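Local atomic coordinates of putative oxidoreductase (Magnetospirillum magnetotacticum, PDB entry 3C1A), a protein that probably catalyses NAD(P)-dependent oxidation or reduction of a still unidentified substrate, as a putative member of the GFO/IDH/MocA oxidoreductase family. Residues Ser144-Gly156 / Ala214-Asn226. Sequence-based numbering, arbitrary orientation. Where two conformers were deposited one is given.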
loop_
_atom_site.group_PDB
_atom_site.type_symbol
_atom_site.label_atom_id
_atom_site.label_comp_id
_atom_site.label_asym_id
_atom_site.label_seq_id
_atom_site.Cartn_x
_atom_site.Cartn_y
_atom_site.Cartn_z
ATOM N N SER A 144 0.251 -23.815 9.375
ATOM C CA SER A 144 0.633 -24.057 10.761
ATOM C C SER A 144 -0.465 -23.680 11.748
ATOM O O SER A 144 -0.686 -24.397 12.723
ATOM C CB SER A 144 1.897 -23.274 11.108
ATOM O OG SER A 144 2.942 -23.563 10.199
ATOM N N ILE A 145 -1.166 -22.576 11.496
ATOM C CA ILE A 145 -2.173 -22.083 12.440
ATOM C C ILE A 145 -3.585 -22.618 12.149
ATOM O O ILE A 145 -4.507 -22.365 12.895
ATOM C CB ILE A 145 -2.137 -20.538 12.566
ATOM C CG1 ILE A 145 -2.520 -19.832 11.262
ATOM C CG2 ILE A 145 -0.728 -20.094 13.032
ATOM C CD1 ILE A 145 -3.194 -18.442 11.470
ATOM N N GLY A 146 -3.762 -23.335 11.049
ATOM C CA GLY A 146 -5.046 -23.901 10.729
ATOM C C GLY A 146 -6.090 -22.895 10.289
ATOM O O GLY A 146 -5.830 -21.686 10.127
ATOM N N PRO A 147 -7.310 -23.361 10.125
ATOM C CA PRO A 147 -8.332 -22.439 9.663
ATOM C C PRO A 147 -8.400 -21.110 10.467
ATOM O O PRO A 147 -8.359 -21.100 11.715
ATOM C CB PRO A 147 -9.601 -23.271 9.775
ATOM C CG PRO A 147 -9.116 -24.681 9.582
ATOM C CD PRO A 147 -7.826 -24.725 10.318
ATOM N N ILE A 148 -8.475 -20.004 9.738
ATOM C CA ILE A 148 -8.530 -18.643 10.331
ATOM C C ILE A 148 -9.849 -18.415 11.035
ATOM O O ILE A 148 -10.925 -18.677 10.472
ATOM C CB ILE A 148 -8.357 -17.542 9.256
ATOM C CG1 ILE A 148 -6.999 -17.737 8.568
ATOM C CG2 ILE A 148 -8.555 -16.108 9.878
ATOM C CD1 ILE A 148 -6.744 -16.883 7.323
ATOM N N LEU A 149 -9.762 -17.908 12.260
ATOM C CA LEU A 149 -10.954 -17.553 13.072
ATOM C C LEU A 149 -11.199 -16.052 13.153
ATOM O O LEU A 149 -12.332 -15.599 13.262
ATOM C CB LEU A 149 -10.776 -18.046 14.501
ATOM C CG LEU A 149 -10.459 -19.526 14.693
ATOM C CD1 LEU A 149 -9.946 -19.808 16.114
ATOM C CD2 LEU A 149 -11.702 -20.280 14.366
ATOM N N ALA A 150 -10.108 -15.302 13.150
ATOM C CA ALA A 150 -10.130 -13.863 13.320
ATOM C C ALA A 150 -8.858 -13.247 12.815
ATOM O O ALA A 150 -7.815 -13.896 12.788
ATOM C CB ALA A 150 -10.318 -13.487 14.780
ATOM N N VAL A 151 -8.979 -11.965 12.469
ATOM C CA VAL A 151 -7.871 -11.136 12.046
ATOM C C VAL A 151 -8.009 -9.780 12.728
ATOM O O VAL A 151 -9.106 -9.208 12.794
ATOM C CB VAL A 151 -7.886 -10.959 10.536
ATOM C CG1 VAL A 151 -6.831 -10.008 10.114
ATOM C CG2 VAL A 151 -7.754 -12.300 9.822
ATOM N N ARG A 152 -6.893 -9.273 13.247
ATOM C CA ARG A 152 -6.905 -7.909 13.706
ATOM C C ARG A 152 -5.628 -7.155 13.405
ATOM O O ARG A 152 -4.524 -7.734 13.338
ATOM C CB ARG A 152 -7.209 -7.881 15.201
ATOM C CG ARG A 152 -6.009 -7.824 16.068
ATOM C CD ARG A 152 -6.405 -7.950 17.527
ATOM N NE ARG A 152 -6.837 -6.678 18.066
ATOM C CZ ARG A 152 -7.177 -6.482 19.329
ATOM N NH1 ARG A 152 -7.249 -7.501 20.193
ATOM N NH2 ARG A 152 -7.525 -5.267 19.716
ATOM N N SER A 153 -5.769 -5.852 13.192
ATOM C CA SER A 153 -4.599 -4.988 13.001
ATOM C C SER A 153 -4.776 -3.662 13.718
ATOM O O SER A 153 -5.899 -3.249 14.037
ATOM C CB SER A 153 -4.327 -4.747 11.517
ATOM O OG SER A 153 -5.395 -4.021 10.918
ATOM N N GLU A 154 -3.637 -3.028 13.972
ATOM C CA GLU A 154 -3.557 -1.717 14.596
ATOM C C GLU A 154 -2.406 -0.901 13.990
ATOM O O GLU A 154 -1.213 -1.365 13.930
ATOM C CB GLU A 154 -3.299 -1.887 16.094
ATOM C CG GLU A 154 -3.429 -0.618 16.877
ATOM C CD GLU A 154 -3.235 -0.881 18.352
ATOM O OE1 GLU A 154 -2.108 -1.188 18.762
ATOM O OE2 GLU A 154 -4.232 -0.825 19.085
ATOM N N ALA A 155 -2.756 0.321 13.586
ATOM C CA ALA A 155 -1.817 1.322 13.054
ATOM C C ALA A 155 -1.993 2.595 13.861
ATOM O O ALA A 155 -3.085 3.140 13.946
ATOM C CB ALA A 155 -2.090 1.620 11.595
ATOM N N GLY A 156 -0.913 3.085 14.453
ATOM C CA GLY A 156 -1.034 4.270 15.274
ATOM C C GLY A 156 0.093 5.239 15.063
ATOM O O GLY A 156 1.166 4.855 14.632
ATOM N N ALA A 214 -16.480 -8.414 7.433
ATOM C CA ALA A 214 -16.937 -9.784 7.699
ATOM C C ALA A 214 -16.787 -10.692 6.487
ATOM O O ALA A 214 -17.147 -10.346 5.352
ATOM C CB ALA A 214 -18.409 -9.781 8.210
ATOM N N PHE A 215 -16.234 -11.868 6.737
ATOM C CA PHE A 215 -16.016 -12.882 5.715
ATOM C C PHE A 215 -16.654 -14.160 6.221
ATOM O O PHE A 215 -16.020 -14.966 6.878
ATOM C CB PHE A 215 -14.545 -13.118 5.516
ATOM C CG PHE A 215 -13.801 -11.913 5.060
ATOM C CD1 PHE A 215 -13.278 -11.013 5.977
ATOM C CD2 PHE A 215 -13.567 -11.712 3.707
ATOM C CE1 PHE A 215 -12.584 -9.898 5.566
ATOM C CE2 PHE A 215 -12.851 -10.608 3.279
ATOM C CZ PHE A 215 -12.359 -9.693 4.220
ATOM N N SER A 216 -17.922 -14.304 5.889
ATOM C CA SER A 216 -18.817 -15.289 6.473
ATOM C C SER A 216 -18.704 -15.238 7.989
ATOM O O SER A 216 -19.133 -14.234 8.591
ATOM C CB SER A 216 -18.566 -16.657 5.863
ATOM O OG SER A 216 -18.898 -16.602 4.486
ATOM N N THR A 217 -18.107 -16.260 8.609
ATOM C CA THR A 217 -18.030 -16.316 10.070
ATOM C C THR A 217 -16.743 -15.703 10.670
ATOM O O THR A 217 -16.513 -15.797 11.891
ATOM C CB THR A 217 -18.144 -17.768 10.564
ATOM O OG1 THR A 217 -17.010 -18.521 10.103
ATOM C CG2 THR A 217 -19.451 -18.401 10.062
ATOM N N VAL A 218 -15.920 -15.067 9.834
ATOM C CA VAL A 218 -14.609 -14.592 10.269
ATOM C C VAL A 218 -14.643 -13.076 10.133
ATOM O O VAL A 218 -15.014 -12.573 9.067
ATOM C CB VAL A 218 -13.480 -15.167 9.373
ATOM C CG1 VAL A 218 -12.120 -14.541 9.696
ATOM C CG2 VAL A 218 -13.420 -16.670 9.471
ATOM N N GLU A 219 -14.279 -12.360 11.196
ATOM C CA GLU A 219 -14.187 -10.893 11.128
ATOM C C GLU A 219 -12.761 -10.432 11.192
ATOM O O GLU A 219 -11.941 -11.034 11.888
ATOM C CB GLU A 219 -14.959 -10.226 12.253
ATOM C CG GLU A 219 -16.439 -10.310 12.068
ATOM C CD GLU A 219 -17.191 -9.430 13.010
ATOM O OE1 GLU A 219 -16.650 -9.117 14.091
ATOM O OE2 GLU A 219 -18.325 -9.039 12.655
ATOM N N ALA A 220 -12.487 -9.367 10.436
ATOM C CA ALA A 220 -11.223 -8.630 10.461
ATOM C C ALA A 220 -11.560 -7.299 11.071
ATOM O O ALA A 220 -12.518 -6.641 10.634
ATOM C CB ALA A 220 -10.651 -8.439 9.052
ATOM N N HIS A 221 -10.858 -6.932 12.129
ATOM C CA HIS A 221 -11.003 -5.623 12.794
ATOM C C HIS A 221 -9.712 -4.826 12.596
ATOM O O HIS A 221 -8.602 -5.231 13.004
ATOM C CB HIS A 221 -11.291 -5.736 14.292
ATOM C CG HIS A 221 -12.525 -6.525 14.626
ATOM N ND1 HIS A 221 -12.482 -7.696 15.347
ATOM C CD2 HIS A 221 -13.832 -6.312 14.343
ATOM C CE1 HIS A 221 -13.703 -8.176 15.488
ATOM N NE2 HIS A 221 -14.544 -7.352 14.894
ATOM N N ILE A 222 -9.862 -3.684 11.957
ATOM C CA ILE A 222 -8.738 -2.839 11.603
ATOM C C ILE A 222 -8.821 -1.548 12.381
ATOM O O ILE A 222 -9.687 -0.733 12.109
ATOM C CB ILE A 222 -8.787 -2.501 10.104
ATOM C CG1 ILE A 222 -8.603 -3.771 9.256
ATOM C CG2 ILE A 222 -7.846 -1.336 9.724
ATOM C CD1 ILE A 222 -8.915 -3.532 7.722
ATOM N N ARG A 223 -7.918 -1.360 13.327
ATOM C CA ARG A 223 -7.910 -0.131 14.127
ATOM C C ARG A 223 -6.886 0.896 13.596
ATOM O O ARG A 223 -5.717 0.574 13.388
ATOM C CB ARG A 223 -7.661 -0.437 15.599
ATOM C CG ARG A 223 -7.984 0.752 16.530
ATOM C CD ARG A 223 -7.250 0.676 17.843
ATOM N NE ARG A 223 -7.482 1.877 18.639
ATOM C CZ ARG A 223 -6.719 2.254 19.666
ATOM N NH1 ARG A 223 -5.682 1.522 20.074
ATOM N NH2 ARG A 223 -7.022 3.372 20.321
ATOM N N LEU A 224 -7.386 2.118 13.371
ATOM C CA LEU A 224 -6.632 3.302 12.940
ATOM C C LEU A 224 -6.881 4.432 13.957
ATOM O O LEU A 224 -8.039 4.873 14.145
ATOM C CB LEU A 224 -7.091 3.791 11.562
ATOM C CG LEU A 224 -7.414 2.753 10.479
ATOM C CD1 LEU A 224 -8.137 3.361 9.246
ATOM C CD2 LEU A 224 -6.136 1.986 10.075
ATOM N N CYS A 225 -5.805 4.878 14.580
ATOM C CA CYS A 225 -5.809 5.939 15.582
ATOM C C CYS A 225 -4.577 6.858 15.489
ATOM O O CYS A 225 -3.432 6.400 15.596
ATOM C CB CYS A 225 -5.909 5.328 16.943
ATOM S SG CYS A 225 -5.857 6.586 18.240
ATOM N N ASN A 226 -4.825 8.147 15.234
ATOM C CA ASN A 226 -3.750 9.128 15.025
ATOM C C ASN A 226 -3.470 9.995 16.270
ATOM O O ASN A 226 -2.871 11.086 16.168
ATOM C CB ASN A 226 -3.978 9.995 13.780
ATOM C CG ASN A 226 -5.216 10.905 13.880
ATOM O OD1 ASN A 226 -5.994 10.801 14.817
ATOM N ND2 ASN A 226 -5.391 11.790 12.892
HETATM O O HOH W 1 -14.785 -16.967 13.411
HETATM O O HOH W 2 -10.616 -9.604 15.205
HETATM O O HOH W 3 -4.590 -1.072 11.521
#
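V218 opens the contact by laying its two methyls against the backbone of I148 and L149, CG2 lying 3.4 Å from I148 O. It ends the type II' turn F215-V218 and starts strand 218-225, which pairs in parallel with strand 148-156 in the mixed sheet of the GFO/IDH/MocA C-terminal domain; the segment axes diverge by only 7°. Just before the strand, a water donates to both T217 O of the turn and L149 O, and a classic beta bulge at L149 and A150 faces F237 of strand 229-238. Regular pairing begins where E219 O accepts V151 N at 3.2 Å. A220 sets its CB 4.0 Å from V151 CB, on the face packed by helix 168-184. H221 then grips V151 twice: its N bonds V151 O directly, while ND1 and the same oxygen share a second water. H221 O accepts S153 N. On the A220 face, S153 OG, in one of its two conformers, sits 3.6 Å from I222 CG1. R223 N donates to S153 O at 2.9 Å, and R223 O receives A155 N. Across the opposite face, the R223 and E154 side chains run side by side, both with CG anti to the backbone N (chi1 -166° and -170°). In their salt bridge, R223 NH1 meets E154 OE2 at 2.9 Å, within the guanidinium plane but from above the carboxylate plane. D208 and R233 supply further salt bridges, to R223 NH2 and E154 OE1 respectively. C225 N closes the ladder on A155 O at 3.3 Å.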